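Local coordinates for protein phenylalanine ammonia-lyase (Rhodosporidium toruloides, PDB 1Y2M) that catalyses the non-oxidative deamination of L-phenylalanine and L-tyrosine to trans-cinnamic and p-coumaric acid, working as a homotetramer, at residues 133-145 / 215-228. Numbering follows the deposited sequence.
Sequences ALLEHQLCGVLPS and LSPLSYIAAAISGH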
loop_
_atom_site.group_PDB
_atom_site.type_symbol
_atom_site.label_atom_id
_atom_site.label_comp_id
_atom_site.label_asym_id
_atom_site.label_seq_id
_atom_site.Cartn_x
_atom_site.Cartn_y
_atom_site.Cartn_z
ATOM N N ALA B 133 -37.749 -12.353 3.265
ATOM C CA ALA B 133 -36.686 -12.275 4.319
ATOM C C ALA B 133 -35.304 -12.132 3.713
ATOM O O ALA B 133 -34.440 -11.488 4.295
ATOM C CB ALA B 133 -36.703 -13.483 5.238
ATOM N N LEU B 134 -35.069 -12.773 2.564
ATOM C CA LEU B 134 -33.788 -12.605 1.897
ATOM C C LEU B 134 -33.542 -11.158 1.487
ATOM O O LEU B 134 -32.456 -10.577 1.774
ATOM C CB LEU B 134 -33.691 -13.526 0.681
ATOM C CG LEU B 134 -33.651 -15.005 1.026
ATOM C CD1 LEU B 134 -33.660 -15.852 -0.288
ATOM C CD2 LEU B 134 -32.431 -15.388 1.916
ATOM N N LEU B 135 -34.556 -10.539 0.871
ATOM C CA LEU B 135 -34.399 -9.141 0.408
ATOM C C LEU B 135 -34.330 -8.231 1.606
ATOM O O LEU B 135 -33.584 -7.275 1.619
ATOM C CB LEU B 135 -35.575 -8.673 -0.483
ATOM C CG LEU B 135 -35.740 -9.341 -1.843
ATOM C CD1 LEU B 135 -36.743 -8.579 -2.688
ATOM C CD2 LEU B 135 -34.431 -9.498 -2.548
ATOM N N GLU B 136 -35.182 -8.478 2.596
ATOM C CA GLU B 136 -35.269 -7.588 3.748
ATOM C C GLU B 136 -33.869 -7.233 4.284
ATOM O O GLU B 136 -33.514 -6.057 4.437
ATOM C CB GLU B 136 -36.085 -8.202 4.877
ATOM C CG GLU B 136 -36.108 -7.375 6.205
ATOM C CD GLU B 136 -36.813 -8.089 7.351
ATOM O OE1 GLU B 136 -36.909 -9.301 7.323
ATOM O OE2 GLU B 136 -37.292 -7.439 8.305
ATOM N N HIS B 137 -33.089 -8.261 4.627
ATOM C CA HIS B 137 -31.792 -8.034 5.288
ATOM C C HIS B 137 -30.722 -7.442 4.359
ATOM O O HIS B 137 -29.748 -6.855 4.839
ATOM C CB HIS B 137 -31.309 -9.295 6.013
ATOM C CG HIS B 137 -30.648 -10.319 5.133
ATOM N ND1 HIS B 137 -31.368 -11.277 4.438
ATOM C CD2 HIS B 137 -29.344 -10.585 4.902
ATOM C CE1 HIS B 137 -30.524 -12.049 3.772
ATOM N NE2 HIS B 137 -29.293 -11.662 4.040
ATOM N N GLN B 138 -30.889 -7.630 3.039
ATOM C CA GLN B 138 -29.937 -7.156 2.074
ATOM C C GLN B 138 -30.184 -5.721 1.592
ATOM O O GLN B 138 -29.259 -5.107 1.036
ATOM C CB GLN B 138 -29.852 -8.118 0.889
ATOM C CG GLN B 138 -29.165 -9.458 1.231
ATOM C CD GLN B 138 -27.683 -9.287 1.535
ATOM O OE1 GLN B 138 -27.072 -8.302 1.140
ATOM N NE2 GLN B 138 -27.101 -10.241 2.311
ATOM N N LEU B 139 -31.371 -5.182 1.884
ATOM C CA LEU B 139 -31.689 -3.793 1.552
ATOM C C LEU B 139 -31.209 -2.919 2.713
ATOM O O LEU B 139 -31.975 -2.265 3.400
ATOM C CB LEU B 139 -33.179 -3.629 1.283
ATOM C CG LEU B 139 -33.744 -4.458 0.126
ATOM C CD1 LEU B 139 -35.314 -4.415 0.114
ATOM C CD2 LEU B 139 -33.144 -3.966 -1.210
ATOM N N CYS B 140 -29.893 -2.905 2.879
ATOM C CA CYS B 140 -29.285 -2.365 4.061
ATOM C C CYS B 140 -28.226 -1.321 3.817
ATOM O O CYS B 140 -27.488 -0.964 4.761
ATOM C CB CYS B 140 -28.632 -3.505 4.822
ATOM S SG CYS B 140 -27.310 -4.394 4.009
ATOM N N GLY B 141 -28.194 -0.772 2.596
ATOM C CA GLY B 141 -27.172 0.207 2.211
ATOM C C GLY B 141 -27.688 1.609 2.348
ATOM O O GLY B 141 -28.890 1.825 2.512
ATOM N N VAL B 142 -26.764 2.560 2.202
ATOM C CA VAL B 142 -27.041 3.966 2.422
ATOM C C VAL B 142 -27.233 4.706 1.099
ATOM O O VAL B 142 -26.448 4.605 0.159
ATOM C CB VAL B 142 -25.908 4.595 3.274
ATOM C CG1 VAL B 142 -25.980 6.104 3.269
ATOM C CG2 VAL B 142 -25.884 3.984 4.637
ATOM N N LEU B 143 -28.332 5.460 1.081
ATOM C CA LEU B 143 -28.751 6.314 -0.018
ATOM C C LEU B 143 -29.340 7.594 0.578
ATOM O O LEU B 143 -29.784 7.585 1.737
ATOM C CB LEU B 143 -29.826 5.582 -0.813
ATOM C CG LEU B 143 -29.399 4.438 -1.699
ATOM C CD1 LEU B 143 -30.640 3.679 -2.153
ATOM C CD2 LEU B 143 -28.560 4.943 -2.870
ATOM N N PRO B 144 -29.412 8.714 -0.187
ATOM C CA PRO B 144 -30.007 9.917 0.347
ATOM C C PRO B 144 -31.453 9.677 0.733
ATOM O O PRO B 144 -32.184 9.001 0.009
ATOM C CB PRO B 144 -29.957 10.915 -0.830
ATOM C CG PRO B 144 -29.310 10.262 -1.915
ATOM C CD PRO B 144 -28.915 8.880 -1.558
ATOM N N SER B 145 -31.860 10.223 1.862
ATOM C CA SER B 145 -33.213 9.995 2.366
ATOM C C SER B 145 -34.248 10.816 1.567
ATOM O O SER B 145 -35.425 10.462 1.535
ATOM C CB SER B 145 -33.328 10.283 3.891
ATOM O OG SER B 145 -33.001 11.619 4.170
ATOM N N LEU B 215 -24.369 -9.292 -3.192
ATOM C CA LEU B 215 -25.697 -9.531 -2.630
ATOM C C LEU B 215 -26.564 -8.273 -2.462
ATOM O O LEU B 215 -27.701 -8.226 -2.909
ATOM C CB LEU B 215 -25.540 -10.207 -1.267
ATOM C CG LEU B 215 -24.970 -11.616 -1.260
ATOM C CD1 LEU B 215 -24.589 -11.986 0.160
ATOM C CD2 LEU B 215 -25.967 -12.617 -1.877
ATOM N N SER B 216 -26.032 -7.296 -1.781
ATOM C CA SER B 216 -26.828 -6.145 -1.475
ATOM C C SER B 216 -27.277 -5.422 -2.748
ATOM O O SER B 216 -28.483 -5.250 -2.951
ATOM C CB SER B 216 -26.103 -5.219 -0.484
ATOM O OG SER B 216 -26.990 -4.162 -0.137
ATOM N N PRO B 217 -26.330 -5.051 -3.627
ATOM C CA PRO B 217 -26.822 -4.339 -4.827
ATOM C C PRO B 217 -27.779 -5.152 -5.697
ATOM O O PRO B 217 -28.781 -4.625 -6.231
ATOM C CB PRO B 217 -25.545 -4.009 -5.590
ATOM C CG PRO B 217 -24.491 -4.892 -5.055
ATOM C CD PRO B 217 -24.859 -5.099 -3.611
ATOM N N LEU B 218 -27.513 -6.439 -5.843
ATOM C CA LEU B 218 -28.426 -7.283 -6.600
ATOM C C LEU B 218 -29.794 -7.372 -5.890
ATOM O O LEU B 218 -30.831 -7.514 -6.553
ATOM C CB LEU B 218 -27.856 -8.684 -6.786
ATOM C CG LEU B 218 -26.690 -8.737 -7.800
ATOM C CD1 LEU B 218 -26.069 -10.073 -7.852
ATOM C CD2 LEU B 218 -27.147 -8.432 -9.192
ATOM N N SER B 219 -29.809 -7.313 -4.559
ATOM C CA SER B 219 -31.097 -7.265 -3.834
ATOM C C SER B 219 -31.894 -6.022 -4.156
ATOM O O SER B 219 -33.097 -6.088 -4.223
ATOM C CB SER B 219 -30.898 -7.397 -2.321
ATOM O OG SER B 219 -30.399 -8.725 -2.054
ATOM N N TYR B 220 -31.220 -4.891 -4.342
ATOM C CA TYR B 220 -31.925 -3.678 -4.756
ATOM C C TYR B 220 -32.551 -3.862 -6.132
ATOM O O TYR B 220 -33.683 -3.422 -6.355
ATOM C CB TYR B 220 -31.053 -2.424 -4.690
ATOM C CG TYR B 220 -30.870 -1.913 -3.283
ATOM C CD1 TYR B 220 -31.633 -0.881 -2.812
ATOM C CD2 TYR B 220 -29.945 -2.478 -2.428
ATOM C CE1 TYR B 220 -31.520 -0.462 -1.519
ATOM C CE2 TYR B 220 -29.797 -2.033 -1.118
ATOM C CZ TYR B 220 -30.589 -1.022 -0.682
ATOM O OH TYR B 220 -30.475 -0.600 0.637
ATOM N N ILE B 221 -31.838 -4.527 -7.047
ATOM C CA ILE B 221 -32.423 -4.799 -8.359
ATOM C C ILE B 221 -33.650 -5.705 -8.256
ATOM O O ILE B 221 -34.713 -5.405 -8.825
ATOM C CB ILE B 221 -31.360 -5.369 -9.298
ATOM C CG1 ILE B 221 -30.384 -4.269 -9.644
ATOM C CG2 ILE B 221 -31.950 -5.960 -10.545
ATOM C CD1 ILE B 221 -29.028 -4.743 -10.222
ATOM N N ALA B 222 -33.552 -6.755 -7.469
ATOM C CA ALA B 222 -34.651 -7.664 -7.271
ATOM C C ALA B 222 -35.857 -7.008 -6.605
ATOM O O ALA B 222 -37.002 -7.236 -6.969
ATOM C CB ALA B 222 -34.190 -8.832 -6.431
ATOM N N ALA B 223 -35.587 -6.166 -5.614
ATOM C CA ALA B 223 -36.650 -5.418 -4.949
ATOM C C ALA B 223 -37.411 -4.476 -5.914
ATOM O O ALA B 223 -38.608 -4.303 -5.803
ATOM C CB ALA B 223 -36.079 -4.648 -3.781
ATOM N N ALA B 224 -36.668 -3.860 -6.834
ATOM C CA ALA B 224 -37.243 -2.969 -7.800
ATOM C C ALA B 224 -38.204 -3.722 -8.738
ATOM O O ALA B 224 -39.368 -3.295 -8.869
ATOM C CB ALA B 224 -36.191 -2.225 -8.559
ATOM N N ILE B 225 -37.765 -4.799 -9.386
ATOM C CA ILE B 225 -38.663 -5.517 -10.284
ATOM C C ILE B 225 -39.861 -6.150 -9.563
ATOM O O ILE B 225 -40.890 -6.450 -10.178
ATOM C CB ILE B 225 -37.931 -6.572 -11.170
ATOM C CG1 ILE B 225 -37.240 -7.659 -10.332
ATOM C CG2 ILE B 225 -36.966 -5.884 -12.062
ATOM C CD1 ILE B 225 -36.830 -8.875 -11.160
ATOM N N SER B 226 -39.701 -6.409 -8.265
ATOM C CA SER B 226 -40.776 -6.975 -7.482
ATOM C C SER B 226 -41.644 -5.900 -6.784
ATOM O O SER B 226 -42.609 -6.223 -6.088
ATOM C CB SER B 226 -40.201 -8.016 -6.504
ATOM O OG SER B 226 -39.411 -7.401 -5.571
ATOM N N GLY B 227 -41.332 -4.627 -6.989
ATOM C CA GLY B 227 -42.187 -3.562 -6.493
ATOM C C GLY B 227 -42.178 -3.406 -4.973
ATOM O O GLY B 227 -43.201 -3.042 -4.393
ATOM N N HIS B 228 -41.030 -3.680 -4.341
ATOM C CA HIS B 228 -40.875 -3.407 -2.896
ATOM C C HIS B 228 -41.353 -1.979 -2.634
ATOM O O HIS B 228 -41.050 -1.082 -3.395
ATOM C CB HIS B 228 -39.417 -3.518 -2.479
ATOM C CG HIS B 228 -39.205 -3.519 -0.997
ATOM N ND1 HIS B 228 -39.331 -2.386 -0.221
ATOM C CD2 HIS B 228 -38.796 -4.505 -0.163
ATOM C CE1 HIS B 228 -39.041 -2.686 1.034
ATOM N NE2 HIS B 228 -38.717 -3.962 1.101
#
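Leu-139 sets one methyl, CD2, squarely over the ring of Tyr-220, a CH-pi contact 3.6 Å from the centroid and only 5° off the ring normal. Its other methyl, CD1, lies over a face of the His-228 imidazole, 3.5 Å from CD2 of that ring, so the forked leucine end reaches two rings at once, with Ala-223 CB touching both branches. The Tyr-220 hydroxyl reaches past this leucine to the loop beyond, where Gly-141 N donates to OH over 3.0 Å near the plane of the ring. A phenylalanine in place of Tyr-220 could still lie under the leucine methyl but would probably leave Gly-141 N without this acceptor and the loop at Gly-141 less firmly held.

Ser-216 makes the second polar link. Its hydroxyl OG donates to Gln-138 O over 2.7 Å, almost in line with the carbonyl, from a chi1 of -175° that swings OG away from the serine's own N. Ser-219 instead turns its OG back to Leu-215 O, which also accepts from Ser-219 N on the opposite face of the carbonyl plane; Gln-138 CB rests against that OG at 3.1 Å. Farther along, Leu-135 packs its methyls on Ala-222 and Ala-223, small residues at which segments 133-138 and 215-225 cross at -122°, their axes 9.0 Å apart at closest approach.

Around this core, Val-269 of helix 264-269 touches both Leu-135 and Ser-219, while His-228 ND1 bonds to Asp-230 N. Leu-215, beside the Gln-138 amide, also touches Asn-270, a probable cinnamate-binding residue. Two hydroxyls thus satisfy backbone groups where the chain leaves helix 125-138, with an inverse gamma turn centred on Leu-139, joining its exit loop to a helix bordering the probable substrate site.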